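Local coordinates for fucoxanthin chlorophyll a/c-binding protein Lhcq11 (Chaetoceros gracilis, PDB 6L4U) that binds chlorophylls a and c1 together with carotenoids such as fucoxanthin, and probably harvests light as an antenna subunit of a diatom photosystem assembly, at residues E99-H102 with G103-M107; L155-A158 with G159-F163; L207-G210 with R211-I215. All blocks are in the same frame, centred on the assembly; numbering follows the deposited sequence.

In the fold
Along the chain the three contacts come in the order 1, 2, 3, each on a different long helix of the chlorophyll a/b-binding fold: contact 1 on 89-115, contact 2 on 148-171, contact 3 at the start of 208-230. Contact 1 lies near the spatial centre of the chain, its centre about 16 Å from that of contact 2 and about 13 Å from that of contact 3. Lys101 NZ forms a salt bridge to Glu162 OE2 at 3.0 Å, though its hydrogen bond is weak, while Val100 CG1 packs on Ile215 CG1 at 3.7 Å. Contacts 2 and 3, with centres about 25 Å apart, do not touch. All three contacts present a glutamate to a chlorophyll magnesium, consistent with the helices setting the pigment positions.

Contact 1 (E99-H102 with G103-M107). With CLA (chlorophyll a), chain B.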
# COMPACT_ATOMS: atom_id res chain seq x y z
N GLU Y 99 23.45 -67.88 6.91
CA GLU Y 99 23.57 -69.14 6.19
C GLU Y 99 22.71 -70.22 6.83
O GLU Y 99 21.99 -70.95 6.14
CB GLU Y 99 25.03 -69.61 6.10
CG GLU Y 99 25.16 -70.96 5.39
CD GLU Y 99 26.53 -71.25 4.79
OE1 GLU Y 99 27.50 -70.50 5.01
OE2 GLU Y 99 26.65 -72.26 4.07
N VAL Y 100 22.76 -70.33 8.16
CA VAL Y 100 21.98 -71.37 8.83
C VAL Y 100 20.50 -71.02 8.84
O VAL Y 100 19.65 -71.92 8.86
CB VAL Y 100 22.53 -71.64 10.25
CG1 VAL Y 100 23.98 -72.06 10.18
CG2 VAL Y 100 22.38 -70.43 11.15
N LYS Y 101 20.15 -69.74 8.80
CA LYS Y 101 18.73 -69.40 8.71
C LYS Y 101 18.20 -69.62 7.30
O LYS Y 101 17.03 -69.98 7.13
CB LYS Y 101 18.50 -67.95 9.15
CG LYS Y 101 17.04 -67.66 9.47
CD LYS Y 101 16.81 -66.19 9.70
CE LYS Y 101 16.39 -65.93 11.14
NZ LYS Y 101 15.75 -64.60 11.28
N HIS Y 102 19.04 -69.42 6.29
CA HIS Y 102 18.68 -69.80 4.94
C HIS Y 102 18.60 -71.32 4.80
O HIS Y 102 17.76 -71.83 4.05
CB HIS Y 102 19.69 -69.25 3.93
CG HIS Y 102 19.39 -67.87 3.46
ND1 HIS Y 102 19.84 -66.74 4.11
CD2 HIS Y 102 18.70 -67.43 2.38
CE1 HIS Y 102 19.44 -65.67 3.46
NE2 HIS Y 102 18.74 -66.05 2.41
N GLY Y 103 19.47 -72.04 5.50
CA GLY Y 103 19.50 -73.49 5.35
C GLY Y 103 18.34 -74.18 6.04
O GLY Y 103 17.67 -75.03 5.44
N ARG Y 104 18.07 -73.81 7.29
CA ARG Y 104 17.03 -74.48 8.07
C ARG Y 104 15.63 -74.17 7.57
O ARG Y 104 14.70 -74.94 7.84
CB ARG Y 104 17.17 -74.09 9.55
CG ARG Y 104 18.46 -74.60 10.17
CD ARG Y 104 18.59 -74.23 11.63
NE ARG Y 104 18.86 -72.81 11.87
CZ ARG Y 104 19.31 -72.34 13.02
NH1 ARG Y 104 19.55 -73.16 14.03
NH2 ARG Y 104 19.53 -71.04 13.16
N ILE Y 105 15.45 -73.07 6.83
CA ILE Y 105 14.17 -72.82 6.18
C ILE Y 105 14.05 -73.64 4.91
O ILE Y 105 13.02 -74.27 4.65
CB ILE Y 105 14.00 -71.31 5.93
CG1 ILE Y 105 13.79 -70.59 7.26
CG2 ILE Y 105 12.84 -71.03 4.98
CD1 ILE Y 105 13.54 -69.12 7.14
N ALA Y 106 15.12 -73.69 4.10
CA ALA Y 106 15.08 -74.45 2.86
C ALA Y 106 15.11 -75.96 3.09
O ALA Y 106 14.74 -76.71 2.19
CB ALA Y 106 16.25 -74.05 1.97
N MET Y 107 15.53 -76.42 4.27
CA MET Y 107 15.41 -77.84 4.59
C MET Y 107 13.94 -78.22 4.79
O MET Y 107 13.48 -79.23 4.26
CB MET Y 107 16.22 -78.17 5.84
CG MET Y 107 17.71 -78.28 5.62
SD MET Y 107 18.57 -79.06 7.00
CE MET Y 107 19.07 -77.63 7.96
MG CLA B . 28.14 -70.56 2.59
CHA CLA B . 31.48 -70.58 3.45
CHB CLA B . 27.82 -67.56 4.15
CHC CLA B . 25.04 -70.37 1.27
CHD CLA B . 28.83 -73.49 0.41
NA CLA B . 29.42 -69.26 3.58
C1A CLA B . 30.64 -69.41 3.93
C2A CLA B . 31.23 -68.33 4.82
C3A CLA B . 30.02 -67.46 5.06
C4A CLA B . 29.02 -68.14 4.20
CMA CLA B . 29.60 -67.61 6.51
CAA CLA B . 32.28 -67.51 4.02
CBA CLA B . 32.22 -65.97 4.00
CGA CLA B . 31.61 -65.48 2.71
O1A CLA B . 32.24 -65.49 1.67
O2A CLA B . 30.23 -65.02 2.72
NB CLA B . 26.66 -69.15 2.69
C1B CLA B . 26.65 -68.03 3.41
C2B CLA B . 25.36 -67.28 3.38
C3B CLA B . 24.53 -68.14 2.51
C4B CLA B . 25.45 -69.26 2.14
CMB CLA B . 24.97 -65.99 4.04
CAB CLA B . 23.13 -67.92 2.09
CBB CLA B . 22.80 -67.77 0.83
NC CLA B . 27.17 -71.69 1.16
C1C CLA B . 25.91 -71.45 0.77
C2C CLA B . 25.38 -72.38 -0.26
C3C CLA B . 26.51 -73.29 -0.50
C4C CLA B . 27.54 -72.77 0.42
CMC CLA B . 24.04 -72.43 -0.93
CAC CLA B . 26.58 -74.46 -1.45
CBC CLA B . 27.11 -73.92 -2.76
ND CLA B . 29.68 -71.73 1.97
C1D CLA B . 29.90 -72.94 1.22
C2D CLA B . 31.25 -73.54 1.34
C3D CLA B . 31.87 -72.57 2.27
C4D CLA B . 30.92 -71.59 2.55
CMD CLA B . 31.96 -74.75 0.79
CAD CLA B . 33.11 -72.22 2.98
OBD CLA B . 34.20 -72.90 2.96
CBD CLA B . 32.87 -71.00 3.78
CGD CLA B . 32.84 -71.47 5.19
O1D CLA B . 31.78 -71.70 5.75
O2D CLA B . 34.07 -71.70 5.92
CED CLA B . 34.05 -72.58 7.04
C1 CLA B . 29.40 -65.40 1.63
C2 CLA B . 28.44 -64.33 1.18
C3 CLA B . 27.26 -64.66 0.64
C4 CLA B . 26.88 -66.11 0.47
C5 CLA B . 26.30 -63.60 0.18
C6 CLA B . 26.34 -63.40 -1.33
C7 CLA B . 25.17 -64.10 -2.02
C8 CLA B . 25.13 -63.83 -3.51
C9 CLA B . 23.98 -62.89 -3.85
C10 CLA B . 25.02 -65.15 -4.25
C11 CLA B . 24.93 -64.94 -5.76
C12 CLA B . 24.06 -66.01 -6.39
C13 CLA B . 24.77 -67.36 -6.37
C14 CLA B . 25.90 -67.41 -7.39
C15 CLA B . 23.75 -68.46 -6.62
C16 CLA B . 23.17 -68.40 -8.03
C17 CLA B . 22.46 -69.70 -8.38
C18 CLA B . 21.32 -69.99 -7.41
C19 CLA B . 21.42 -71.41 -6.85
C20 CLA B . 19.97 -69.75 -8.06
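Glu99 and Gly103 meet through the backbone, Gly103 N giving its hydrogen to Glu99 O at 2.8 Å, one turn of an α-helix. The Glu99 side chain leaves this turn altogether: with CG anti to the backbone N (chi1 178°) and the chain extended beyond it, OE1 arrives 2.5 Å from the magnesium of a chlorophyll a as its ligand. OE2 is held in a salt bridge by Arg219, which should help fix the carboxylate. Val100 comes next. Its carbonyl O takes two bonds from Arg104, a nearly straight one from the backbone N at 2.9 Å and a weak one from NE at 3.2 Å. A bend at chi3 (-72°) turns the guanidinium back alongside Val100, whose CG2 reaches NH2 at 3.5 Å; beyond that, NH1 is hydrogen-bonded to Gly185 O. Lys101 O takes a weak bond from Ile105 N, and Ile105 CG1 lies 3.3 Å from the same oxygen; Lys101 sends NZ away to a chlorophyll c1. His102 closes the segment by accepting Ala106 N, while its ring, tied through ND1 to Ser98 O, coordinates another chlorophyll a magnesium through NE2. The vinyl carbon CAB of the first chlorophyll lies over one face of that ring. This is the glutamate-histidine-arginine signature of light-harvesting proteins, on helix 89-115, packed against helix 208-230 through Ile215 and Met222.

Contact 2 (L155-A158 with G159-F163); sequences LLFA and GLIEF. With KC1 (Chlorophyll c1), chain C.
The Phe157 ring meets Ile161 one turn further along, CD1 of the isoleucine coming obliquely to CZ at 4.4 Å; a chlorophyll a touches the same phenylalanine. The other flat group is the chlorophyll c1 macrocycle, which stands beside the helix and takes Glu162 from one side. Phe157 and Glu162 belong to helix 148-171, a pigment-binding helix of the chlorophyll a/b-binding fold, here a regular run of backbone bonds from Gly159, Leu160, Ile161 and Glu162 to the carbonyls of Leu155 to Ala158. The Glu162 bond, N to Ala158 O at 2.9 Å, is the straightest. Glu162 sets CG anti to its own carbonyl carbon (chi1 -76°) and runs extended, bringing OE1 to the magnesium at 2.1 Å. The modelled position of OE1 against the pyrrole nitrogen NB is implausibly close, so the fine geometry of this ligation is doubtful. Along the rim of the macrocycle, Ala158 CB and Leu155 CD2 both pack on the methyl CMC. With no side chain on Gly159, the vinyl group lies right against the backbone: Gly159 CA is 3.5 Å from CAB, and Leu155 O is 3.4 Å from CBB.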
# COMPACT_ATOMS: atom_id res chain seq x y z
N LEU Y 155 2.54 -65.70 8.08
CA LEU Y 155 3.72 -64.89 7.81
C LEU Y 155 4.09 -64.00 8.99
O LEU Y 155 5.28 -63.83 9.27
CB LEU Y 155 3.52 -64.05 6.54
CG LEU Y 155 3.63 -64.83 5.23
CD1 LEU Y 155 3.47 -63.91 4.02
CD2 LEU Y 155 4.95 -65.58 5.16
N LEU Y 156 3.11 -63.43 9.68
CA LEU Y 156 3.43 -62.69 10.90
C LEU Y 156 3.53 -63.61 12.11
O LEU Y 156 3.95 -63.15 13.18
CB LEU Y 156 2.40 -61.57 11.16
CG LEU Y 156 0.91 -61.75 11.47
CD1 LEU Y 156 0.63 -61.92 12.96
CD2 LEU Y 156 0.13 -60.57 10.92
N PHE Y 157 3.14 -64.88 11.98
CA PHE Y 157 3.44 -65.84 13.03
C PHE Y 157 4.93 -66.13 13.10
O PHE Y 157 5.51 -66.12 14.19
CB PHE Y 157 2.66 -67.14 12.81
CG PHE Y 157 3.07 -68.24 13.73
CD1 PHE Y 157 2.86 -68.14 15.10
CD2 PHE Y 157 3.68 -69.39 13.23
CE1 PHE Y 157 3.25 -69.16 15.95
CE2 PHE Y 157 4.06 -70.41 14.08
CZ PHE Y 157 3.85 -70.30 15.44
N ALA Y 158 5.56 -66.36 11.95
CA ALA Y 158 7.01 -66.53 11.91
C ALA Y 158 7.72 -65.21 12.18
O ALA Y 158 8.89 -65.21 12.57
CB ALA Y 158 7.44 -67.10 10.56
N GLY Y 159 7.04 -64.09 11.95
CA GLY Y 159 7.60 -62.80 12.33
C GLY Y 159 7.72 -62.63 13.83
O GLY Y 159 8.72 -62.09 14.31
N LEU Y 160 6.73 -63.10 14.59
CA LEU Y 160 6.84 -63.05 16.05
C LEU Y 160 7.85 -64.07 16.57
O LEU Y 160 8.38 -63.89 17.67
CB LEU Y 160 5.47 -63.27 16.69
CG LEU Y 160 4.49 -62.12 16.52
CD1 LEU Y 160 3.13 -62.49 17.07
CD2 LEU Y 160 5.02 -60.87 17.19
N ILE Y 161 8.10 -65.14 15.82
CA ILE Y 161 9.26 -65.98 16.10
C ILE Y 161 10.54 -65.19 15.90
O ILE Y 161 11.38 -65.10 16.81
CB ILE Y 161 9.25 -67.24 15.22
CG1 ILE Y 161 7.93 -68.00 15.34
CG2 ILE Y 161 10.45 -68.10 15.54
CD1 ILE Y 161 7.56 -68.39 16.76
N GLU Y 162 10.71 -64.59 14.72
CA GLU Y 162 11.94 -63.89 14.40
C GLU Y 162 12.08 -62.57 15.15
O GLU Y 162 13.20 -62.07 15.30
CB GLU Y 162 12.03 -63.65 12.90
CG GLU Y 162 12.40 -64.89 12.12
CD GLU Y 162 12.58 -64.61 10.65
OE1 GLU Y 162 12.08 -63.56 10.20
OE2 GLU Y 162 13.21 -65.43 9.95
N PHE Y 163 10.97 -62.00 15.63
CA PHE Y 163 11.05 -60.90 16.58
C PHE Y 163 11.64 -61.38 17.89
O PHE Y 163 12.66 -60.85 18.36
CB PHE Y 163 9.66 -60.30 16.81
CG PHE Y 163 9.66 -59.05 17.62
CD1 PHE Y 163 9.87 -57.83 17.02
CD2 PHE Y 163 9.42 -59.10 18.98
CE1 PHE Y 163 9.87 -56.67 17.76
CE2 PHE Y 163 9.42 -57.95 19.73
CZ PHE Y 163 9.64 -56.74 19.13
NB KC1 C . 11.39 -62.12 9.22
ND KC1 C . 14.31 -64.05 7.17
C1A KC1 C . 15.59 -61.76 8.98
C1B KC1 C . 11.49 -60.96 9.87
C1C KC1 C . 10.34 -64.39 7.47
C1D KC1 C . 14.40 -65.14 6.24
C2A KC1 C . 16.27 -60.69 9.82
C2B KC1 C . 10.22 -60.22 10.06
C2C KC1 C . 9.65 -65.57 6.89
C2D KC1 C . 15.76 -65.50 5.79
C3A KC1 C . 15.10 -60.04 10.53
C3B KC1 C . 9.24 -61.13 9.45
C3C KC1 C . 10.72 -66.26 6.15
C3D KC1 C . 16.55 -64.50 6.56
C4A KC1 C . 13.99 -60.80 9.91
C4B KC1 C . 10.08 -62.28 8.97
C4C KC1 C . 11.90 -65.39 6.41
C4D KC1 C . 15.66 -63.73 7.30
CAA KC1 C . 16.99 -59.61 8.99
CAB KC1 C . 7.77 -60.92 9.35
CAC KC1 C . 10.64 -67.53 5.35
CAD KC1 C . 17.92 -64.00 6.84
CBA KC1 C . 16.20 -58.38 8.51
CBB KC1 C . 7.05 -61.16 8.27
CBC KC1 C . 10.36 -67.12 3.92
CBD KC1 C . 17.82 -62.88 7.80
CED KC1 C . 18.91 -62.80 11.41
CGA KC1 C . 15.42 -58.60 7.24
CGD KC1 C . 18.70 -63.15 8.98
CHA KC1 C . 16.36 -62.72 8.11
CHB KC1 C . 12.77 -60.41 10.30
CHC KC1 C . 9.55 -63.46 8.28
CHD KC1 C . 13.18 -65.81 5.80
CMA KC1 C . 15.15 -60.39 12.01
CMB KC1 C . 10.00 -58.88 10.72
CMC KC1 C . 8.20 -65.95 7.01
CMD KC1 C . 16.35 -66.52 4.87
NA KC1 C . 14.30 -61.77 9.04
NC KC1 C . 11.66 -64.31 7.19
O1A KC1 C . 14.38 -59.23 7.24
O1D KC1 C . 19.91 -63.24 8.84
O2A KC1 C . 15.89 -58.02 5.99
O2D KC1 C . 18.15 -63.28 10.31
OBD KC1 C . 19.00 -64.46 6.34
MG KC1 C . 12.92 -63.15 8.35

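Contact 3 (L207-G210 with R211-I215). With KC1 (Chlorophyll c1), chain D.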
# COMPACT_ATOMS: atom_id res chain seq x y z
N LEU Y 207 27.49 -82.23 19.73
CA LEU Y 207 26.55 -81.29 19.11
C LEU Y 207 27.24 -80.26 18.24
O LEU Y 207 26.62 -79.73 17.31
CB LEU Y 207 25.73 -80.59 20.20
CG LEU Y 207 24.50 -81.37 20.67
CD1 LEU Y 207 23.89 -80.72 21.90
CD2 LEU Y 207 23.47 -81.46 19.55
N ALA Y 208 28.52 -79.96 18.52
CA ALA Y 208 29.32 -79.19 17.57
C ALA Y 208 29.58 -79.99 16.30
O ALA Y 208 29.77 -79.41 15.23
CB ALA Y 208 30.63 -78.76 18.22
N LYS Y 209 29.62 -81.32 16.42
CA LYS Y 209 29.61 -82.19 15.26
C LYS Y 209 28.30 -82.05 14.48
O LYS Y 209 28.31 -82.04 13.24
CB LYS Y 209 29.82 -83.63 15.70
CG LYS Y 209 29.75 -84.69 14.62
CD LYS Y 209 29.96 -86.07 15.23
CE LYS Y 209 30.22 -87.12 14.17
NZ LYS Y 209 31.14 -86.63 13.11
N GLY Y 210 27.18 -81.91 15.18
CA GLY Y 210 25.92 -81.61 14.53
C GLY Y 210 25.83 -80.21 13.98
O GLY Y 210 25.07 -79.97 13.04
N ARG Y 211 26.58 -79.27 14.56
CA ARG Y 211 26.64 -77.91 14.02
C ARG Y 211 27.30 -77.90 12.65
O ARG Y 211 26.93 -77.10 11.78
CB ARG Y 211 27.38 -76.98 14.98
CG ARG Y 211 26.48 -76.27 15.98
CD ARG Y 211 27.27 -75.30 16.84
NE ARG Y 211 28.01 -75.98 17.90
CZ ARG Y 211 27.50 -76.28 19.09
NH1 ARG Y 211 28.25 -76.90 19.99
NH2 ARG Y 211 26.25 -75.95 19.39
N ASP Y 212 28.29 -78.77 12.44
CA ASP Y 212 28.92 -78.88 11.14
C ASP Y 212 28.05 -79.65 10.16
O ASP Y 212 28.22 -79.53 8.94
CB ASP Y 212 30.29 -79.54 11.27
CG ASP Y 212 31.24 -78.72 12.12
OD1 ASP Y 212 31.08 -77.49 12.19
OD2 ASP Y 212 32.16 -79.31 12.73
N ARG Y 213 27.11 -80.45 10.67
CA ARG Y 213 26.24 -81.24 9.82
C ARG Y 213 24.93 -80.54 9.49
O ARG Y 213 24.30 -80.89 8.49
CB ARG Y 213 25.94 -82.59 10.48
CG ARG Y 213 27.12 -83.53 10.50
CD ARG Y 213 26.66 -84.97 10.52
NE ARG Y 213 26.40 -85.45 11.87
CZ ARG Y 213 27.03 -86.49 12.41
NH1 ARG Y 213 27.95 -87.14 11.70
NH2 ARG Y 213 26.75 -86.87 13.64
N GLU Y 214 24.50 -79.58 10.30
CA GLU Y 214 23.30 -78.81 10.01
C GLU Y 214 23.50 -77.88 8.83
O GLU Y 214 22.59 -77.69 8.02
CB GLU Y 214 22.88 -78.00 11.24
CG GLU Y 214 21.56 -77.26 11.09
CD GLU Y 214 21.19 -76.49 12.34
OE1 GLU Y 214 20.39 -77.01 13.14
OE2 GLU Y 214 21.69 -75.37 12.51
N ILE Y 215 24.71 -77.31 8.71
CA ILE Y 215 25.00 -76.39 7.63
C ILE Y 215 25.09 -77.13 6.31
O ILE Y 215 24.53 -76.69 5.30
CB ILE Y 215 26.30 -75.63 7.94
CG1 ILE Y 215 26.19 -74.93 9.29
CG2 ILE Y 215 26.58 -74.60 6.86
CD1 ILE Y 215 27.40 -74.11 9.66
NB KC1 D . 19.56 -79.43 12.94
ND KC1 D . 17.88 -76.30 14.87
C1A KC1 D . 20.42 -77.37 16.51
C1B KC1 D . 20.72 -80.03 13.19
C1C KC1 D . 17.09 -78.28 11.52
C1D KC1 D . 16.74 -75.43 14.71
C2A KC1 D . 21.60 -77.80 17.36
C2B KC1 D . 21.20 -80.95 12.14
C2C KC1 D . 15.94 -77.89 10.67
C2D KC1 D . 16.51 -74.45 15.80
C3A KC1 D . 22.18 -78.91 16.52
C3B KC1 D . 20.13 -80.85 11.12
C3C KC1 D . 15.35 -76.75 11.38
C3D KC1 D . 17.65 -74.81 16.68
C4A KC1 D . 21.23 -78.90 15.37
C4B KC1 D . 19.17 -79.87 11.74
C4C KC1 D . 16.24 -76.63 12.57
C4D KC1 D . 18.35 -75.85 16.09
CAA KC1 D . 21.29 -78.49 18.69
CAB KC1 D . 20.05 -81.55 9.82
CAC KC1 D . 14.15 -75.92 10.99
CAD KC1 D . 18.31 -74.50 17.96
CBA KC1 D . 21.69 -77.70 19.94
CBB KC1 D . 18.96 -82.14 9.34
CBC KC1 D . 12.94 -76.50 11.69
CBD KC1 D . 19.48 -75.38 18.13
CED KC1 D . 22.99 -74.30 17.20
CGA KC1 D . 23.10 -77.15 19.87
CGD KC1 D . 20.72 -74.55 18.20
CHA KC1 D . 19.50 -76.25 16.92
CHB KC1 D . 21.48 -79.80 14.43
CHC KC1 D . 17.92 -79.42 11.10
CHD KC1 D . 15.91 -75.54 13.52
CMA KC1 D . 23.56 -78.52 16.05
CMB KC1 D . 22.46 -81.77 12.13
CMC KC1 D . 15.48 -78.50 9.39
CMD KC1 D . 15.51 -73.38 16.09
NA KC1 D . 20.24 -78.00 15.40
NC KC1 D . 17.25 -77.53 12.63
O1A KC1 D . 24.05 -77.84 19.56
O1D KC1 D . 21.04 -74.02 19.25
O2A KC1 D . 23.34 -75.75 20.21
O2D KC1 D . 21.58 -74.42 17.04
OBD KC1 D . 17.91 -73.59 18.78
MG KC1 D . 18.66 -77.99 14.06
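Arg211 folds back over Ala208 and Leu207 in the first turns of helix 208-230, just ahead of the light-harvesting fold's second glutamate-arginine signature, which begins at Glu214. Its CB rests 3.4 Å from Ala208 O. CG then passes the methyl CMA of a chlorophyll c1, and a bend at chi3 (-78°) brings NE to within 3.5 Å of Ala208 CA. The guanidinium lies with one face over Leu207 O, and Ala208 CB comes up to NH1. At the tip, NH2 faces the pigment's carboxyl group, 2.9 Å from O1A, while O2A lies in the guanidinium plane at its edge. Leu207 presses on the same group, CB to O1A.

On another side of the turn, Lys209 runs obliquely past Arg213: its CG sits over one face of the guanidinium, CE is 3.4 Å from NH1, and Lys209 NZ lies 3.5 Å from Arg213 NH1.

Glu214, with CG anti to the backbone N (chi1 -174°), extends to the same chlorophyll c1, and its OE2 has a long, weak ion pair with Arg104. OE1 ligates the magnesium at 2.2 Å, and one turn back Gly210 O lies 3.3 Å from the methyl CMB.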